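Local coordinates for protein glutathione S-transferase (Pseudomonas protegens, PDB 4IKH) that is a member of the glutathione S-transferase superfamily that binds glutathione and probably transfers it to electrophilic substrates, at residues A[40-45]-A[224-229]; A[105-110]-A[181-186]. One frame throughout, in Å; residues are numbered along the deposited sequence.

Contact 1. Residues A[40-45]-A[224-229]; sequences LEEIGL and PAVIRG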
# COMPACT_ATOMS: atom_id res chain seq x y z
N LEU A 40 6.77 14.19 -10.75
CA LEU A 40 6.98 14.62 -12.13
C LEU A 40 7.86 15.87 -12.17
O LEU A 40 8.73 15.99 -13.03
CB LEU A 40 5.63 14.86 -12.82
CG LEU A 40 4.80 13.60 -13.11
CD1 LEU A 40 3.32 13.91 -13.37
CD2 LEU A 40 5.40 12.85 -14.29
N GLU A 41 7.65 16.77 -11.21
CA GLU A 41 8.48 17.98 -11.10
C GLU A 41 9.93 17.63 -10.75
O GLU A 41 10.86 18.28 -11.22
CB GLU A 41 7.91 18.92 -10.03
CG GLU A 41 6.58 19.59 -10.39
CD GLU A 41 6.71 20.62 -11.50
OE1 GLU A 41 7.77 21.29 -11.59
OE2 GLU A 41 5.75 20.76 -12.28
N GLU A 42 10.11 16.62 -9.90
CA GLU A 42 11.44 16.22 -9.45
C GLU A 42 12.27 15.57 -10.56
O GLU A 42 13.48 15.70 -10.58
CB GLU A 42 11.36 15.25 -8.26
CG GLU A 42 10.92 15.88 -6.93
CD GLU A 42 12.03 16.67 -6.24
OE1 GLU A 42 13.15 16.74 -6.80
OE2 GLU A 42 11.77 17.21 -5.15
N ILE A 43 11.61 14.84 -11.46
CA ILE A 43 12.34 14.07 -12.47
C ILE A 43 12.37 14.77 -13.83
O ILE A 43 13.01 14.29 -14.78
CB ILE A 43 11.77 12.65 -12.62
CG1 ILE A 43 10.33 12.69 -13.13
CG2 ILE A 43 11.87 11.90 -11.30
CD1 ILE A 43 9.61 11.35 -13.04
N GLY A 44 11.68 15.90 -13.91
CA GLY A 44 11.72 16.75 -15.09
C GLY A 44 11.07 16.15 -16.32
O GLY A 44 11.45 16.49 -17.44
N LEU A 45 10.12 15.25 -16.11
CA LEU A 45 9.34 14.70 -17.21
C LEU A 45 8.21 15.66 -17.57
O LEU A 45 7.52 16.17 -16.69
CB LEU A 45 8.76 13.33 -16.85
CG LEU A 45 9.61 12.13 -17.23
CD1 LEU A 45 9.00 10.85 -16.67
CD2 LEU A 45 9.75 12.04 -18.73
N PRO A 224 12.25 23.26 -4.20
CA PRO A 224 11.43 24.00 -5.17
C PRO A 224 10.45 23.11 -5.95
O PRO A 224 9.28 23.50 -6.08
CB PRO A 224 12.48 24.60 -6.11
CG PRO A 224 13.68 24.77 -5.25
CD PRO A 224 13.68 23.59 -4.32
N ALA A 225 10.90 21.96 -6.44
CA ALA A 225 10.03 21.01 -7.14
C ALA A 225 8.82 20.65 -6.28
O ALA A 225 7.68 20.66 -6.75
CB ALA A 225 10.81 19.76 -7.51
N VAL A 226 9.09 20.33 -5.02
CA VAL A 226 8.04 20.08 -4.04
C VAL A 226 7.09 21.27 -3.91
O VAL A 226 5.87 21.11 -3.93
CB VAL A 226 8.64 19.73 -2.67
CG1 VAL A 226 7.55 19.54 -1.63
CG2 VAL A 226 9.50 18.47 -2.78
N ILE A 227 7.66 22.47 -3.80
CA ILE A 227 6.85 23.68 -3.68
C ILE A 227 5.87 23.86 -4.84
O ILE A 227 4.70 24.19 -4.64
CB ILE A 227 7.75 24.93 -3.50
CG1 ILE A 227 8.27 24.98 -2.06
CG2 ILE A 227 6.98 26.20 -3.83
CD1 ILE A 227 9.34 26.03 -1.82
N ARG A 228 6.35 23.61 -6.06
CA ARG A 228 5.49 23.64 -7.24
C ARG A 228 4.42 22.55 -7.18
O ARG A 228 3.23 22.83 -7.32
CB ARG A 228 6.33 23.48 -8.51
CG ARG A 228 7.49 24.47 -8.61
CD ARG A 228 8.06 24.53 -10.02
NE ARG A 228 8.71 23.29 -10.42
CZ ARG A 228 10.02 23.09 -10.36
NH1 ARG A 228 10.83 24.05 -9.93
NH2 ARG A 228 10.53 21.93 -10.75
N GLY A 229 4.86 21.32 -6.95
CA GLY A 229 3.97 20.16 -6.97
C GLY A 229 2.83 20.21 -5.97
O GLY A 229 1.76 19.62 -6.20
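The guanidinium group of Arg-228 takes the carboxylate of Glu-41 at its edge and lays one face back on its own helix, where Ala-225 CA lies over its centre and Pro-224 C nearer the rim. The two flat groups are steeply turned, their planes 69° apart. Glu-41 OE1 stays close to the guanidinium plane, yet NE reaches it from above the carboxylate plane. The resulting salt bridge, NE of Arg-228 to OE1 of Glu-41, measures 2.5 Å, a doubtfully short value; NH2 adds a weak bond to the same oxygen. Glu-41 OE2 turns instead to the hydroxyl of Tyr-47. An alanine in place of Glu-41 would probably leave both Arg-228 and that hydroxyl without their carboxylate partner. Beneath the charges, CB of Glu-41 meets CB of Ala-225 at 3.9 Å. Glu-42, its chain turned about CB-CG (chi2 -77°), brings CD to 3.6 Å from the Ala-225 methyl, while OE2 rests on Val-226 CG2 and forms a salt bridge with Arg-223. The principle is a small residue, Ala-225, facing a neighbouring helix with charges at the flank: here the C-terminal helix 224-229 packs on helix 31-43 of the thioredoxin-like domain in the glutathione S-transferase fold.

Contact 2. Residues A[105-110]-A[181-186]; sequences QLLAQE and YTIADI
Leu-106 meets the start of helix 183-196 with both its backbone and its side chain. Its backbone is left-handed (phi 61°), uncommon for a residue other than glycine. Its carbonyl oxygen accepts a hydrogen bond from Ile-183 N, with O and N 3.0 Å apart; the donor lies in the carbonyl plane and the N-H points at the oxygen with an angle of 154°. One of the first amides of the helix, which no preceding turn can satisfy, thus finds its acceptor in a distant loop. The two methyls of Leu-106 then part company: CD1 touches CD1 of Ile-186 at 3.6 Å, the side chains crossing at about a right angle, while CD2 lies 3.9 Å from CD2 of the Tyr-181 ring. Met-39 of helix 31-43 packs against Leu-106, Ile-183 and Ile-186 alike. At Leu-107 the contact narrows to one methyl, CD2, set 3.9 Å from CD1 of Ile-183. The latter's CG1 branch stands between its backbone N and carbonyl carbon (chi1 53°), a rotation that carries CG1 toward the Leu-106 carbonyl oxygen and CD1 on to Leu-107. Across from this loop, the helix start is fixed by its own side chains. Thr-182 OG1 caps the N of Ala-184 at 3.3 Å, and Asp-185 OD2 takes the Thr-182 N in return at 2.8 Å through an almost straight bond. Asp-185 OD1 is held in turn by the N of Ile-176. Tyr-181, just before the cap, lays CZ of its ring 3.8 Å from CG1 of Ile-186. These features make a capping box with a hydrophobic staple, the helix-start motif well known in the C-terminal domain of glutathione S-transferases, here joined by the loop that links the two domains.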
# COMPACT_ATOMS: atom_id res chain seq x y z
N GLN A 105 15.25 7.53 -11.97
CA GLN A 105 15.52 8.44 -10.86
C GLN A 105 14.80 8.04 -9.58
O GLN A 105 13.77 7.36 -9.63
CB GLN A 105 15.11 9.87 -11.24
CG GLN A 105 15.86 10.46 -12.43
CD GLN A 105 15.55 11.94 -12.63
OE1 GLN A 105 15.47 12.71 -11.67
NE2 GLN A 105 15.36 12.33 -13.89
N LEU A 106 15.34 8.47 -8.45
CA LEU A 106 14.65 8.40 -7.15
C LEU A 106 14.30 6.98 -6.69
O LEU A 106 13.53 6.80 -5.74
CB LEU A 106 13.42 9.31 -7.16
CG LEU A 106 13.75 10.75 -7.55
CD1 LEU A 106 12.52 11.63 -7.55
CD2 LEU A 106 14.84 11.33 -6.64
N LEU A 107 14.87 5.98 -7.35
CA LEU A 107 14.71 4.59 -6.94
C LEU A 107 15.89 3.81 -7.49
O LEU A 107 16.13 3.82 -8.70
CB LEU A 107 13.38 4.01 -7.42
CG LEU A 107 13.10 2.53 -7.11
CD1 LEU A 107 13.22 2.25 -5.62
CD2 LEU A 107 11.73 2.10 -7.63
N ALA A 108 16.62 3.14 -6.61
CA ALA A 108 17.81 2.39 -7.02
C ALA A 108 17.42 1.25 -7.96
O ALA A 108 16.36 0.65 -7.80
CB ALA A 108 18.57 1.86 -5.81
N GLN A 109 18.29 0.97 -8.94
CA GLN A 109 17.99 0.05 -10.03
C GLN A 109 17.82 -1.38 -9.55
O GLN A 109 17.11 -2.19 -10.17
CB GLN A 109 19.09 0.11 -11.09
CG GLN A 109 18.92 1.23 -12.09
CD GLN A 109 17.60 1.15 -12.84
OE1 GLN A 109 17.18 0.07 -13.26
NE2 GLN A 109 16.94 2.29 -12.99
N GLU A 110 18.50 -1.70 -8.46
CA GLU A 110 18.39 -3.00 -7.83
C GLU A 110 19.09 -2.93 -6.48
O GLU A 110 19.19 -1.85 -5.88
CB GLU A 110 19.03 -4.08 -8.70
CG GLU A 110 20.48 -3.80 -9.07
CD GLU A 110 20.91 -4.50 -10.35
OE1 GLU A 110 20.94 -5.75 -10.38
OE2 GLU A 110 21.20 -3.79 -11.33
N TYR A 181 17.67 10.93 -1.37
CA TYR A 181 16.26 11.31 -1.46
C TYR A 181 15.53 10.36 -2.42
O TYR A 181 15.95 10.22 -3.57
CB TYR A 181 16.20 12.74 -1.99
CG TYR A 181 14.84 13.33 -2.31
CD1 TYR A 181 13.92 13.60 -1.31
CD2 TYR A 181 14.53 13.71 -3.61
CE1 TYR A 181 12.69 14.19 -1.60
CE2 TYR A 181 13.31 14.30 -3.91
CZ TYR A 181 12.40 14.54 -2.91
OH TYR A 181 11.20 15.14 -3.22
N THR A 182 14.46 9.70 -1.98
CA THR A 182 13.82 8.69 -2.85
C THR A 182 12.30 8.84 -2.97
O THR A 182 11.70 9.72 -2.35
CB THR A 182 14.13 7.24 -2.38
OG1 THR A 182 13.50 7.00 -1.11
CG2 THR A 182 15.63 6.99 -2.26
N ILE A 183 11.67 7.97 -3.76
CA ILE A 183 10.20 7.97 -3.85
C ILE A 183 9.54 7.74 -2.49
O ILE A 183 8.40 8.14 -2.28
CB ILE A 183 9.64 6.94 -4.89
CG1 ILE A 183 10.18 5.52 -4.67
CG2 ILE A 183 9.91 7.41 -6.32
CD1 ILE A 183 9.45 4.45 -5.55
N ALA A 184 10.25 7.11 -1.56
CA ALA A 184 9.71 6.92 -0.21
C ALA A 184 9.42 8.26 0.48
O ALA A 184 8.40 8.41 1.17
CB ALA A 184 10.66 6.08 0.64
N ASP A 185 10.32 9.24 0.31
CA ASP A 185 10.10 10.56 0.89
C ASP A 185 8.93 11.24 0.21
O ASP A 185 8.08 11.84 0.86
CB ASP A 185 11.37 11.41 0.76
CG ASP A 185 12.56 10.73 1.36
OD1 ASP A 185 12.59 10.58 2.60
OD2 ASP A 185 13.46 10.30 0.60
N ILE A 186 8.90 11.13 -1.12
CA ILE A 186 7.86 11.77 -1.92
C ILE A 186 6.47 11.24 -1.56
O ILE A 186 5.49 11.97 -1.60
CB ILE A 186 8.16 11.57 -3.42
CG1 ILE A 186 9.47 12.28 -3.78
CG2 ILE A 186 7.02 12.09 -4.28
CD1 ILE A 186 9.86 12.14 -5.24

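In the fold
Contact 2 is nested along the chain inside the loop closed by contact 1, and their centres lie 14 Å apart. They touch through helix 31-43: Glu-42 OE2 comes within 2.9 Å of Tyr-181 OH, a probable but weak hydrogen bond, and Ile-43 O makes another weak one with Gln-105 NE2. Arg-223 ties them further, pairing with Glu-42 and making a cation-pi contact with Tyr-181. Neither contact lines the glutathione pocket; both lie a shell or more behind it: the Gly-229 position is about 12 Å from the side chain of Thr-30, which binds glutathione, and the side chain of Ile-186 about 11 Å from a bound glutathione. Together they join the thioredoxin-like domain to the helical one.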